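Local coordinates for tetratricopeptide TPR_2 repeat protein (Thermobaculum terrenum, PDB 5DJS) that is of undescribed function but joins tetratricopeptide repeats to a GT-B-type fold of family 41, with uridine-5'-diphosphate bound in its pocket, at residues A[134-139]-A[271-276]; A[242-247]-A[266-271]; A[99-104]-A[115-120]; A[280-285]-A[299-304]; A[123-128]-A[416-421]. The protein carries 1 engineered substitution. All coordinates share one frame; numbering follows the deposited sequence.

Overall arrangement
The five contacts run from the helical repeats to the nucleotide pocket. Contact 3 pairs helix 93-106 with helix 111-120, and Tyr-118 of the latter is hydrogen-bonded to Thr-273 O of contact 1, the two centres lying about 13 Å apart. Contacts 1 and 2 share Ile-271, with centres also about 13 Å apart; their second segments, 271-276 and 266-271, run on in the connection after strand 263-266. Contact 4 lies on the parallel sheet that contact 2 also reaches, centre to centre about 11 Å, and Glu-299 ties it to the threonines of contact 1. Contact 5 lies nearest UDP: it includes Gly-421 of the pocket, and its Tyr-419, about 5 Å from the ligand, packs on Ile-271.

Contact 1: residues A[134-139]-A[271-276]; sequences ILALDW and INTTGM
Gly-275 packs its bare backbone against helix 129-143, in a conformation with positive phi (89°) that glycine adopts readily, and its bare CA lets the two backbones approach. They come closest, CA to CA, at Leu-137 and Gly-275 (4.6 Å), and Ala-136 O lies 4.1 Å from Gly-275 CA. No hydrogen bond spans the two segments; van der Waals packing and a Met-aromatic contact hold them. Leu-137 leaves the helix pointing away, yet its CD2 branch folds back to Gly-275 O at 3.8 Å, while the methyl of Ala-136 meets the CG2 methyl of Thr-273. On the other flank, the Trp-139 ring swings out with CG anti to the backbone N (chi1 180°) and presents its benzo rim to the loop. Met-276 CG sits at that edge, in the ring plane, 3.8 Å from Trp-139 CZ3. The sulfur follows in the Met-aromatic contact, also at the edge. Two successive ST turns shape the loop: Thr-273 OG1 accepts from Gly-275 N (3.0 Å) and Thr-274 OG1 from Met-276 N (3.3 Å). Both hydroxyls are also hydrogen-bonded to Glu-299, one carboxylate oxygen to each, which links the two turns. Tyr-118 of helix 111-120 packs on Ala-136, Leu-253 of helix 253-257 touches both Trp-139 and Met-276, and the loop itself leads from strand 263-266 to strand 281-285.

Contact 2: residues A[242-247]-A[266-271]; sequences VDLSWH and TWLAAI
Asp-243 and Thr-266 form a parallel beta bridge, and their side chains run side by side from the same face of the sheet. Trp-267 N donates to Asp-243 O (3.1 Å, nearly straight at 168°), and Thr-266 OG1 donates to Asp-243 OD2 at 2.7 Å. The other carboxylate oxygen, OD1, serves its own segment, accepting from Trp-246 N at 3.0 Å in an Asx motif. The hydroxyl comes from the anti side and the amide from the syn side, each tilted out of the carboxylate plane. Among the apolar contacts, Leu-244 CD1 lies 3.5 Å from Trp-267 CE3, the two side chains pointing the same way. The Trp-246 ring lies flat against the 270-271 backbone: Ala-270 CA stands 3.8 Å from the centroid of its five-membered ring in a CH-pi contact, and Ile-271 CG1 meets Trp-246 CH2 at 3.5 Å. The opposite face of the indole carries His-247 CB. One buried carboxylate, gripped through both oxygens, therefore ties the turn beyond one strand to the end of its neighbour.

Contact 3: residues A[99-104]-A[115-120]; sequences SLHHAL and SGLYVA
Two consecutive helices pack antiparallel here, as in tetratricopeptide-type helical arrays, with Leu-100, His-101 and Leu-104 of helix 93-106 packing against Leu-117 of helix 111-120. The axes of the short segments pass 9.8 Å apart, their directions differing by 155°. Leu-117 reaches toward helix 93-106, CG anti to the backbone N (chi1 178°), and spreads its two methyls among the three partners. Leu-117 CD2 meets Leu-104 CD1 at 3.6 Å and also stands over one face of the His-101 imidazole, whose NE2 is 4.1 Å from Leu-117 CD1. The side chains of His-101 and Leu-117 cross at about a right angle. Leu-100 CD2 reaches the backbone N of Leu-117 and, at 4.0 Å, Ala-120 CB. Leu-117 also packs on Leu-135 of helix 129-143, and Leu-100 on Tyr-81 of helix 77-89, so the pair continues the helical stack in both directions. No hydrogen bond crosses the interface; it is apolar packing of leucine and alanine methyls, with the imidazole at the exposed rim.

Contact 4: residues A[280-285]-A[299-304]; sequences DYLVGD and ERLVRL
Leu-282, Tyr-281 and Val-302 bury more surface than any others in this pairing of parallel strands. Leu-282 is bound through both backbone groups: its N donates to Arg-300 O (3.0 Å) and its O accepts from Val-302 N (2.9 Å). Its side chain shares a face with Leu-301, the CD2 methyls 3.8 Å apart, while its CB meets Glu-299 CB at the same distance. On the opposite face, Tyr-281 lies alongside Arg-300, ring and guanidinium planes 80° apart; Tyr-281 OH and Arg-300 NH1 are close but not hydrogen-bonded. Val-302 sets its CG2 methyl 3.5 Å from Tyr-281 CD1, and its O accepts from Gly-284 N at 2.9 Å. Arg-300 N to Asp-280 O (2.8 Å) begins the series, and a weak bond from Leu-304 N to Gly-284 O ends it. Helix 479-521 packs on the face of Tyr-281, Val-283 and Val-302. With strand 300-304 outermost, this is the margin of a six-stranded parallel sheet, in one of the two Rossmann-like halves of a GT-B fold.

Contact 5: residues A[123-128]-A[416-421]; sequences YSALYD and TLPYSG
Tyr-123 and Tyr-419 make the tight part of this contact, their rings nearly parallel at 11° but slid so far apart that they scarcely overlap. The centroids are 4.9 Å apart, and the rings meet obliquely, Tyr-123 CE1 nearest Tyr-419 CD2 (3.3 Å). Tyr-123 starts away from the loop, but its ring comes to lie beside that of Tyr-419, which leaves its backbone with CG anti to N (chi1 -168°). Tyr-123 OH is hydrogen-bonded to Arg-338, a residue of the UDP pocket. The 416-421 loop supplies Gly-421 to that pocket, so the rings join the interhelical loop to the half of the GT-B fold that holds the nucleotide. Thr-416 OG1 donates to Tyr-419 O (2.6 Å), a bond within the loop that spans the cis peptide before Pro-418. Toward solvent the fit slackens: Pro-418 CG only approaches the N of exposed Ala-125 at 4.0 Å. There, in a type I turn, Ser-124 OG accepts from Leu-126 N (3.2 Å) as an ST turn and is also hydrogen-bonded to Glu-94 of helix 93-106.

Contact 1: residues A[134-139]-A[271-276]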
# COMPACT_ATOMS: atom_id res chain seq x y z
N ILE A 134 1.69 -12.27 -16.03
CA ILE A 134 0.79 -12.47 -17.17
C ILE A 134 -0.50 -11.65 -17.01
O ILE A 134 -0.92 -10.95 -17.94
CB ILE A 134 0.48 -13.97 -17.38
CG1 ILE A 134 1.66 -14.62 -18.10
CG2 ILE A 134 -0.81 -14.18 -18.18
CD1 ILE A 134 1.68 -16.14 -18.04
N LEU A 135 -1.11 -11.74 -15.84
CA LEU A 135 -2.31 -10.97 -15.58
C LEU A 135 -2.07 -9.46 -15.70
O LEU A 135 -2.94 -8.74 -16.16
CB LEU A 135 -2.90 -11.32 -14.21
CG LEU A 135 -4.26 -10.72 -13.89
CD1 LEU A 135 -5.35 -11.35 -14.75
CD2 LEU A 135 -4.56 -10.91 -12.41
N ALA A 136 -0.89 -8.99 -15.31
CA ALA A 136 -0.56 -7.55 -15.37
C ALA A 136 -0.44 -7.08 -16.81
O ALA A 136 -1.05 -6.07 -17.20
CB ALA A 136 0.72 -7.27 -14.63
N LEU A 137 0.35 -7.82 -17.59
CA LEU A 137 0.48 -7.61 -19.02
C LEU A 137 -0.88 -7.60 -19.69
O LEU A 137 -1.18 -6.71 -20.49
CB LEU A 137 1.34 -8.71 -19.64
CG LEU A 137 2.82 -8.73 -19.32
CD1 LEU A 137 3.46 -10.00 -19.86
CD2 LEU A 137 3.53 -7.51 -19.87
N ASP A 138 -1.71 -8.60 -19.36
CA ASP A 138 -3.07 -8.71 -19.92
C ASP A 138 -3.84 -7.42 -19.71
O ASP A 138 -4.44 -6.92 -20.64
CB ASP A 138 -3.84 -9.89 -19.31
CG ASP A 138 -4.98 -10.38 -20.20
OD1 ASP A 138 -6.12 -9.89 -20.06
OD2 ASP A 138 -4.74 -11.28 -21.02
N TRP A 139 -3.77 -6.87 -18.50
CA TRP A 139 -4.40 -5.59 -18.16
C TRP A 139 -3.89 -4.47 -19.05
O TRP A 139 -4.69 -3.75 -19.64
CB TRP A 139 -4.09 -5.25 -16.69
CG TRP A 139 -4.66 -3.97 -16.17
CD1 TRP A 139 -5.89 -3.78 -15.64
CD2 TRP A 139 -3.99 -2.72 -16.10
NE1 TRP A 139 -6.04 -2.48 -15.23
CE2 TRP A 139 -4.89 -1.80 -15.51
CE3 TRP A 139 -2.71 -2.28 -16.47
CZ2 TRP A 139 -4.55 -0.47 -15.29
CZ3 TRP A 139 -2.37 -0.95 -16.24
CH2 TRP A 139 -3.29 -0.06 -15.66
N ILE A 271 4.83 -2.76 -5.70
CA ILE A 271 5.35 -4.07 -5.27
C ILE A 271 5.60 -5.02 -6.44
O ILE A 271 6.07 -6.15 -6.24
CB ILE A 271 4.40 -4.76 -4.27
CG1 ILE A 271 2.99 -4.91 -4.86
CG2 ILE A 271 4.35 -3.98 -2.95
CD1 ILE A 271 2.15 -5.96 -4.18
N ASN A 272 5.24 -4.59 -7.64
CA ASN A 272 5.46 -5.37 -8.86
C ASN A 272 5.28 -4.44 -10.07
O ASN A 272 4.96 -3.25 -9.91
CB ASN A 272 4.47 -6.57 -8.89
CG ASN A 272 4.94 -7.79 -9.70
OD1 ASN A 272 4.20 -8.74 -9.79
ND2 ASN A 272 6.15 -7.80 -10.25
N THR A 273 5.47 -4.96 -11.27
CA THR A 273 5.31 -4.19 -12.49
C THR A 273 3.91 -3.64 -12.62
O THR A 273 2.95 -4.25 -12.13
CB THR A 273 5.66 -5.04 -13.73
OG1 THR A 273 5.75 -4.18 -14.88
CG2 THR A 273 4.63 -6.18 -13.99
N THR A 274 3.80 -2.49 -13.27
CA THR A 274 2.52 -1.97 -13.75
C THR A 274 2.00 -2.78 -14.94
O THR A 274 0.80 -2.75 -15.24
CB THR A 274 2.64 -0.51 -14.23
OG1 THR A 274 3.69 -0.41 -15.22
CG2 THR A 274 2.93 0.42 -13.05
N GLY A 275 2.92 -3.45 -15.65
CA GLY A 275 2.63 -4.19 -16.85
C GLY A 275 2.71 -3.36 -18.12
O GLY A 275 2.64 -3.92 -19.23
N MET A 276 2.90 -2.04 -17.97
CA MET A 276 2.73 -1.08 -19.06
C MET A 276 4.02 -0.86 -19.85
O MET A 276 5.10 -0.84 -19.27
CB MET A 276 2.27 0.27 -18.50
CG MET A 276 0.93 0.24 -17.80
SD MET A 276 0.59 1.76 -16.88
CE MET A 276 0.45 2.95 -18.21

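Contact 2: residues A[242-247]-A[266-271]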
# COMPACT_ATOMS: atom_id res chain seq x y z
N VAL A 242 6.04 10.89 -11.94
CA VAL A 242 6.19 9.77 -11.01
C VAL A 242 4.84 9.28 -10.51
O VAL A 242 4.04 10.05 -9.96
CB VAL A 242 7.09 10.12 -9.80
CG1 VAL A 242 7.44 8.87 -9.01
CG2 VAL A 242 8.37 10.80 -10.27
N ASP A 243 4.59 7.99 -10.74
CA ASP A 243 3.42 7.30 -10.22
C ASP A 243 3.73 6.84 -8.80
O ASP A 243 4.50 5.90 -8.61
CB ASP A 243 3.09 6.07 -11.07
CG ASP A 243 2.10 5.14 -10.39
OD1 ASP A 243 1.08 5.65 -9.84
OD2 ASP A 243 2.35 3.91 -10.41
N LEU A 244 3.11 7.50 -7.84
CA LEU A 244 3.25 7.14 -6.44
C LEU A 244 2.22 6.11 -5.98
O LEU A 244 2.47 5.44 -4.98
CB LEU A 244 3.15 8.39 -5.56
CG LEU A 244 4.42 9.08 -5.04
CD1 LEU A 244 5.66 8.89 -5.89
CD2 LEU A 244 4.11 10.55 -4.86
N SER A 245 1.08 6.00 -6.66
CA SER A 245 -0.02 5.15 -6.20
C SER A 245 0.05 3.69 -6.61
O SER A 245 -0.24 2.81 -5.79
CB SER A 245 -1.38 5.73 -6.60
OG SER A 245 -1.68 6.89 -5.83
N TRP A 246 0.40 3.43 -7.87
CA TRP A 246 0.43 2.06 -8.46
C TRP A 246 -0.99 1.47 -8.42
O TRP A 246 -1.98 2.15 -8.07
CB TRP A 246 1.52 1.19 -7.78
CG TRP A 246 1.83 -0.20 -8.36
CD1 TRP A 246 2.67 -0.51 -9.39
CD2 TRP A 246 1.35 -1.45 -7.85
NE1 TRP A 246 2.70 -1.88 -9.58
CE2 TRP A 246 1.89 -2.48 -8.65
CE3 TRP A 246 0.48 -1.79 -6.82
CZ2 TRP A 246 1.59 -3.84 -8.42
CZ3 TRP A 246 0.17 -3.13 -6.60
CH2 TRP A 246 0.73 -4.14 -7.39
N HIS A 247 -1.12 0.23 -8.84
CA HIS A 247 -2.35 -0.51 -8.71
C HIS A 247 -3.03 -0.55 -7.32
O HIS A 247 -4.23 -0.77 -7.27
CB HIS A 247 -2.12 -1.94 -9.20
CG HIS A 247 -1.96 -2.04 -10.68
ND1 HIS A 247 -0.73 -2.09 -11.29
CD2 HIS A 247 -2.88 -2.10 -11.67
CE1 HIS A 247 -0.90 -2.19 -12.59
NE2 HIS A 247 -2.19 -2.20 -12.85
N THR A 266 7.56 4.65 -11.81
CA THR A 266 6.71 4.17 -10.70
C THR A 266 7.60 3.89 -9.48
O THR A 266 8.64 3.24 -9.60
CB THR A 266 5.81 2.97 -11.12
OG1 THR A 266 4.77 2.78 -10.16
CG2 THR A 266 6.60 1.66 -11.30
N TRP A 267 7.20 4.41 -8.32
CA TRP A 267 8.02 4.35 -7.11
C TRP A 267 7.15 4.47 -5.85
O TRP A 267 6.09 5.14 -5.87
CB TRP A 267 9.07 5.48 -7.12
CG TRP A 267 9.78 5.66 -5.80
CD1 TRP A 267 10.69 4.80 -5.23
CD2 TRP A 267 9.63 6.74 -4.88
NE1 TRP A 267 11.10 5.29 -4.01
CE2 TRP A 267 10.47 6.48 -3.78
CE3 TRP A 267 8.86 7.91 -4.88
CZ2 TRP A 267 10.56 7.34 -2.69
CZ3 TRP A 267 8.95 8.78 -3.79
CH2 TRP A 267 9.80 8.49 -2.71
N LEU A 268 7.59 3.81 -4.77
CA LEU A 268 7.04 3.94 -3.41
C LEU A 268 5.96 2.90 -3.07
O LEU A 268 6.11 2.16 -2.12
CB LEU A 268 6.54 5.36 -3.11
CG LEU A 268 6.18 5.71 -1.68
CD1 LEU A 268 7.43 5.91 -0.88
CD2 LEU A 268 5.38 6.99 -1.64
N ALA A 269 4.90 2.85 -3.86
CA ALA A 269 3.79 1.93 -3.64
C ALA A 269 3.96 0.63 -4.42
O ALA A 269 3.41 -0.40 -4.04
CB ALA A 269 2.46 2.59 -4.01
N ALA A 270 4.72 0.69 -5.51
CA ALA A 270 4.89 -0.46 -6.38
C ALA A 270 5.49 -1.61 -5.60
O ALA A 270 6.46 -1.43 -4.89
CB ALA A 270 5.78 -0.10 -7.56
N ILE A 271 4.83 -2.76 -5.70
CA ILE A 271 5.35 -4.07 -5.27
C ILE A 271 5.60 -5.02 -6.44
O ILE A 271 6.07 -6.15 -6.24
CB ILE A 271 4.40 -4.76 -4.27
CG1 ILE A 271 2.99 -4.91 -4.86
CG2 ILE A 271 4.35 -3.98 -2.95
CD1 ILE A 271 2.15 -5.96 -4.18

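Contact 3: residues A[99-104]-A[115-120]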
# COMPACT_ATOMS: atom_id res chain seq x y z
N SER A 99 -14.80 -13.65 -5.70
CA SER A 99 -15.69 -12.51 -5.97
C SER A 99 -15.17 -11.59 -7.10
O SER A 99 -15.96 -11.10 -7.92
CB SER A 99 -15.95 -11.69 -4.70
OG SER A 99 -17.15 -12.10 -4.10
N LEU A 100 -13.86 -11.35 -7.13
CA LEU A 100 -13.24 -10.55 -8.19
C LEU A 100 -13.36 -11.24 -9.55
O LEU A 100 -13.64 -10.59 -10.54
CB LEU A 100 -11.77 -10.22 -7.85
CG LEU A 100 -11.36 -8.94 -7.11
CD1 LEU A 100 -12.52 -8.15 -6.53
CD2 LEU A 100 -10.32 -9.24 -6.03
N HIS A 101 -13.15 -12.56 -9.58
CA HIS A 101 -13.38 -13.35 -10.80
C HIS A 101 -14.81 -13.17 -11.31
O HIS A 101 -15.00 -12.96 -12.50
CB HIS A 101 -13.11 -14.86 -10.58
CG HIS A 101 -11.67 -15.23 -10.67
ND1 HIS A 101 -11.01 -15.40 -11.87
CD2 HIS A 101 -10.75 -15.47 -9.70
CE1 HIS A 101 -9.75 -15.71 -11.64
NE2 HIS A 101 -9.56 -15.76 -10.33
N HIS A 102 -15.79 -13.26 -10.41
CA HIS A 102 -17.19 -13.10 -10.80
C HIS A 102 -17.43 -11.75 -11.46
O HIS A 102 -18.15 -11.68 -12.46
CB HIS A 102 -18.14 -13.28 -9.60
CG HIS A 102 -18.21 -14.68 -9.10
ND1 HIS A 102 -18.26 -15.78 -9.94
CD2 HIS A 102 -18.24 -15.18 -7.84
CE1 HIS A 102 -18.31 -16.88 -9.21
NE2 HIS A 102 -18.30 -16.55 -7.94
N ALA A 103 -16.83 -10.70 -10.90
CA ALA A 103 -17.01 -9.35 -11.41
C ALA A 103 -16.46 -9.21 -12.82
O ALA A 103 -17.07 -8.54 -13.66
CB ALA A 103 -16.34 -8.35 -10.48
N LEU A 104 -15.34 -9.87 -13.09
CA LEU A 104 -14.77 -9.94 -14.44
C LEU A 104 -15.56 -10.84 -15.39
O LEU A 104 -15.68 -10.54 -16.57
CB LEU A 104 -13.31 -10.41 -14.41
CG LEU A 104 -12.28 -9.43 -13.88
CD1 LEU A 104 -10.93 -10.14 -13.79
CD2 LEU A 104 -12.15 -8.21 -14.78
N SER A 115 -7.35 -4.83 -12.03
CA SER A 115 -6.27 -4.37 -11.13
C SER A 115 -6.39 -5.05 -9.77
O SER A 115 -5.44 -5.69 -9.29
CB SER A 115 -6.33 -2.85 -10.87
OG SER A 115 -5.97 -2.10 -12.00
N GLY A 116 -7.56 -4.89 -9.15
CA GLY A 116 -7.85 -5.43 -7.83
C GLY A 116 -7.46 -6.89 -7.73
O GLY A 116 -6.82 -7.30 -6.76
N LEU A 117 -7.83 -7.66 -8.75
CA LEU A 117 -7.45 -9.06 -8.86
C LEU A 117 -5.92 -9.21 -8.88
O LEU A 117 -5.37 -9.97 -8.09
CB LEU A 117 -8.09 -9.70 -10.10
CG LEU A 117 -7.76 -11.17 -10.40
CD1 LEU A 117 -8.20 -12.08 -9.27
CD2 LEU A 117 -8.41 -11.58 -11.70
N TYR A 118 -5.26 -8.47 -9.77
CA TYR A 118 -3.77 -8.44 -9.81
C TYR A 118 -3.14 -8.17 -8.45
O TYR A 118 -2.24 -8.90 -8.03
CB TYR A 118 -3.29 -7.40 -10.82
CG TYR A 118 -1.78 -7.22 -10.92
CD1 TYR A 118 -0.93 -8.33 -11.01
CD2 TYR A 118 -1.21 -5.95 -10.96
CE1 TYR A 118 0.45 -8.16 -11.11
CE2 TYR A 118 0.16 -5.77 -11.07
CZ TYR A 118 0.99 -6.87 -11.15
OH TYR A 118 2.34 -6.67 -11.28
N VAL A 119 -3.61 -7.12 -7.77
CA VAL A 119 -3.18 -6.80 -6.41
C VAL A 119 -3.43 -7.97 -5.46
O VAL A 119 -2.53 -8.41 -4.76
CB VAL A 119 -3.90 -5.55 -5.88
CG1 VAL A 119 -3.72 -5.39 -4.37
CG2 VAL A 119 -3.40 -4.32 -6.61
N ALA A 120 -4.67 -8.47 -5.47
CA ALA A 120 -5.12 -9.52 -4.55
C ALA A 120 -4.23 -10.77 -4.58
O ALA A 120 -4.00 -11.38 -3.54
CB ALA A 120 -6.56 -9.91 -4.85

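Contact 4: residues A[280-285]-A[299-304]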
# COMPACT_ATOMS: atom_id res chain seq x y z
N ASP A 280 8.51 3.76 -17.94
CA ASP A 280 9.90 3.58 -18.37
C ASP A 280 10.70 2.94 -17.26
O ASP A 280 11.41 1.97 -17.50
CB ASP A 280 10.55 4.92 -18.77
CG ASP A 280 9.73 5.72 -19.79
OD1 ASP A 280 9.46 5.17 -20.90
OD2 ASP A 280 9.37 6.89 -19.49
N TYR A 281 10.56 3.49 -16.05
CA TYR A 281 11.35 3.06 -14.89
C TYR A 281 10.52 2.66 -13.67
O TYR A 281 9.45 3.21 -13.43
CB TYR A 281 12.33 4.17 -14.49
CG TYR A 281 13.31 4.47 -15.59
CD1 TYR A 281 14.45 3.68 -15.75
CD2 TYR A 281 13.09 5.51 -16.48
CE1 TYR A 281 15.36 3.94 -16.76
CE2 TYR A 281 13.99 5.77 -17.50
CZ TYR A 281 15.13 4.99 -17.63
OH TYR A 281 16.02 5.24 -18.63
N LEU A 282 11.03 1.69 -12.92
CA LEU A 282 10.55 1.38 -11.58
C LEU A 282 11.75 1.53 -10.64
O LEU A 282 12.76 0.86 -10.83
CB LEU A 282 10.00 -0.04 -11.55
CG LEU A 282 9.35 -0.50 -10.23
CD1 LEU A 282 8.22 -1.49 -10.47
CD2 LEU A 282 10.37 -1.11 -9.28
N VAL A 283 11.64 2.42 -9.65
CA VAL A 283 12.74 2.69 -8.69
C VAL A 283 12.68 1.78 -7.43
O VAL A 283 11.85 1.98 -6.54
CB VAL A 283 12.73 4.17 -8.23
CG1 VAL A 283 13.83 4.45 -7.23
CG2 VAL A 283 12.87 5.09 -9.43
N GLY A 284 13.59 0.80 -7.38
CA GLY A 284 13.71 -0.12 -6.25
C GLY A 284 15.07 0.01 -5.57
O GLY A 284 15.58 1.13 -5.39
N ASP A 285 15.65 -1.12 -5.18
CA ASP A 285 17.02 -1.16 -4.67
C ASP A 285 17.63 -2.56 -4.81
O ASP A 285 16.95 -3.49 -5.25
CB ASP A 285 17.11 -0.60 -3.23
CG ASP A 285 16.64 -1.57 -2.17
OD1 ASP A 285 17.19 -2.69 -2.10
OD2 ASP A 285 15.78 -1.16 -1.35
N GLU A 299 8.96 -2.16 -17.05
CA GLU A 299 9.82 -1.05 -16.68
C GLU A 299 11.27 -1.52 -16.57
O GLU A 299 11.53 -2.71 -16.34
CB GLU A 299 9.41 -0.46 -15.31
CG GLU A 299 7.93 -0.15 -15.11
CD GLU A 299 7.13 -1.29 -14.48
OE1 GLU A 299 7.60 -2.45 -14.45
OE2 GLU A 299 6.01 -1.04 -14.04
N ARG A 300 12.21 -0.59 -16.73
CA ARG A 300 13.60 -0.86 -16.37
C ARG A 300 13.76 -0.64 -14.88
O ARG A 300 13.40 0.42 -14.35
CB ARG A 300 14.58 0.05 -17.11
CG ARG A 300 15.04 -0.48 -18.45
CD ARG A 300 16.16 0.39 -18.98
NE ARG A 300 16.01 0.66 -20.41
CZ ARG A 300 16.32 1.80 -21.03
NH1 ARG A 300 16.80 2.85 -20.36
NH2 ARG A 300 16.14 1.89 -22.34
N LEU A 301 14.29 -1.65 -14.19
CA LEU A 301 14.50 -1.57 -12.76
C LEU A 301 15.70 -0.66 -12.46
O LEU A 301 16.75 -0.77 -13.10
CB LEU A 301 14.74 -2.97 -12.18
CG LEU A 301 13.57 -3.95 -12.30
CD1 LEU A 301 14.03 -5.35 -11.92
CD2 LEU A 301 12.40 -3.54 -11.42
N VAL A 302 15.52 0.26 -11.51
CA VAL A 302 16.57 1.16 -11.06
C VAL A 302 16.90 0.74 -9.64
O VAL A 302 16.20 1.12 -8.69
CB VAL A 302 16.09 2.63 -11.12
CG1 VAL A 302 17.10 3.58 -10.49
CG2 VAL A 302 15.82 3.05 -12.55
N ARG A 303 17.96 -0.04 -9.49
CA ARG A 303 18.36 -0.58 -8.19
C ARG A 303 19.28 0.39 -7.44
O ARG A 303 20.51 0.29 -7.55
CB ARG A 303 19.06 -1.93 -8.37
CG ARG A 303 18.26 -3.00 -9.09
CD ARG A 303 19.17 -4.16 -9.48
NE ARG A 303 18.44 -5.43 -9.60
CZ ARG A 303 17.73 -5.82 -10.66
NH1 ARG A 303 17.63 -5.06 -11.75
NH2 ARG A 303 17.13 -7.01 -10.64
N LEU A 304 18.69 1.31 -6.68
CA LEU A 304 19.48 2.21 -5.83
C LEU A 304 20.41 1.42 -4.89
O LEU A 304 20.05 0.34 -4.41
CB LEU A 304 18.57 3.10 -4.97
CG LEU A 304 17.59 4.07 -5.63
CD1 LEU A 304 16.72 4.71 -4.56
CD2 LEU A 304 18.32 5.11 -6.45

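Contact 5: residues A[123-128]-A[416-421]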
# COMPACT_ATOMS: atom_id res chain seq x y z
N TYR A 123 -1.32 -11.36 -2.00
CA TYR A 123 -1.65 -11.85 -0.66
C TYR A 123 -1.78 -13.36 -0.56
O TYR A 123 -2.07 -13.86 0.52
CB TYR A 123 -2.97 -11.25 -0.20
CG TYR A 123 -3.00 -9.75 -0.21
CD1 TYR A 123 -2.09 -9.01 0.54
CD2 TYR A 123 -3.93 -9.07 -0.97
CE1 TYR A 123 -2.12 -7.62 0.53
CE2 TYR A 123 -3.97 -7.68 -0.99
CZ TYR A 123 -3.05 -6.97 -0.24
OH TYR A 123 -3.09 -5.60 -0.25
N SER A 124 -1.58 -14.09 -1.66
CA SER A 124 -1.76 -15.55 -1.67
C SER A 124 -0.55 -16.27 -2.25
O SER A 124 -0.07 -15.91 -3.33
CB SER A 124 -2.99 -15.90 -2.48
OG SER A 124 -3.04 -17.30 -2.73
N ALA A 125 -0.10 -17.32 -1.56
CA ALA A 125 1.05 -18.12 -2.02
C ALA A 125 0.71 -19.02 -3.20
O ALA A 125 1.61 -19.55 -3.85
CB ALA A 125 1.61 -18.94 -0.87
N LEU A 126 -0.58 -19.17 -3.51
CA LEU A 126 -1.03 -20.04 -4.59
C LEU A 126 -0.74 -19.52 -6.01
O LEU A 126 -0.96 -20.26 -6.97
CB LEU A 126 -2.53 -20.32 -4.45
CG LEU A 126 -3.00 -20.97 -3.13
CD1 LEU A 126 -4.53 -21.07 -3.12
CD2 LEU A 126 -2.36 -22.34 -2.91
N TYR A 127 -0.26 -18.29 -6.16
CA TYR A 127 -0.03 -17.69 -7.48
C TYR A 127 1.44 -17.28 -7.62
O TYR A 127 1.90 -16.33 -6.97
CB TYR A 127 -0.97 -16.49 -7.68
CG TYR A 127 -2.42 -16.82 -7.42
CD1 TYR A 127 -3.23 -17.37 -8.42
CD2 TYR A 127 -3.00 -16.59 -6.17
CE1 TYR A 127 -4.57 -17.68 -8.18
CE2 TYR A 127 -4.33 -16.90 -5.92
CZ TYR A 127 -5.12 -17.45 -6.92
OH TYR A 127 -6.44 -17.75 -6.66
N ASP A 128 2.16 -18.03 -8.45
CA ASP A 128 3.60 -17.82 -8.66
C ASP A 128 3.87 -16.52 -9.45
O ASP A 128 2.92 -15.92 -9.98
CB ASP A 128 4.24 -19.07 -9.32
CG ASP A 128 3.69 -19.38 -10.69
OD1 ASP A 128 2.56 -18.96 -11.02
OD2 ASP A 128 4.40 -20.08 -11.45
N THR A 416 5.05 -10.28 7.82
CA THR A 416 4.18 -11.19 7.07
C THR A 416 4.84 -11.76 5.80
O THR A 416 5.83 -11.23 5.29
CB THR A 416 2.87 -10.49 6.68
OG1 THR A 416 3.17 -9.23 6.07
CG2 THR A 416 2.01 -10.25 7.90
N LEU A 417 4.27 -12.86 5.33
CA LEU A 417 4.60 -13.46 4.05
C LEU A 417 3.30 -13.97 3.40
O LEU A 417 2.32 -14.21 4.11
CB LEU A 417 5.60 -14.60 4.24
CG LEU A 417 5.24 -15.69 5.27
CD1 LEU A 417 5.28 -17.10 4.69
CD2 LEU A 417 6.15 -15.60 6.47
N PRO A 418 3.25 -14.12 2.07
CA PRO A 418 4.31 -13.74 1.12
C PRO A 418 4.42 -12.24 0.81
O PRO A 418 5.37 -11.83 0.12
CB PRO A 418 3.92 -14.51 -0.15
CG PRO A 418 2.44 -14.62 -0.06
CD PRO A 418 2.14 -14.82 1.40
N TYR A 419 3.45 -11.44 1.27
CA TYR A 419 3.47 -10.00 1.10
C TYR A 419 4.13 -9.40 2.37
O TYR A 419 3.51 -9.31 3.45
CB TYR A 419 2.04 -9.48 0.89
CG TYR A 419 1.84 -8.05 0.40
CD1 TYR A 419 2.46 -6.96 1.03
CD2 TYR A 419 0.96 -7.76 -0.65
CE1 TYR A 419 2.24 -5.64 0.61
CE2 TYR A 419 0.73 -6.45 -1.07
CZ TYR A 419 1.38 -5.39 -0.44
OH TYR A 419 1.18 -4.09 -0.83
N SER A 420 5.39 -8.99 2.21
CA SER A 420 6.15 -8.41 3.31
C SER A 420 5.68 -7.00 3.59
O SER A 420 5.39 -6.23 2.67
CB SER A 420 7.64 -8.36 3.01
OG SER A 420 8.29 -7.58 3.99
N GLY A 421 5.64 -6.66 4.88
CA GLY A 421 5.30 -5.32 5.30
C GLY A 421 6.43 -4.36 4.97
O GLY A 421 7.48 -4.77 4.47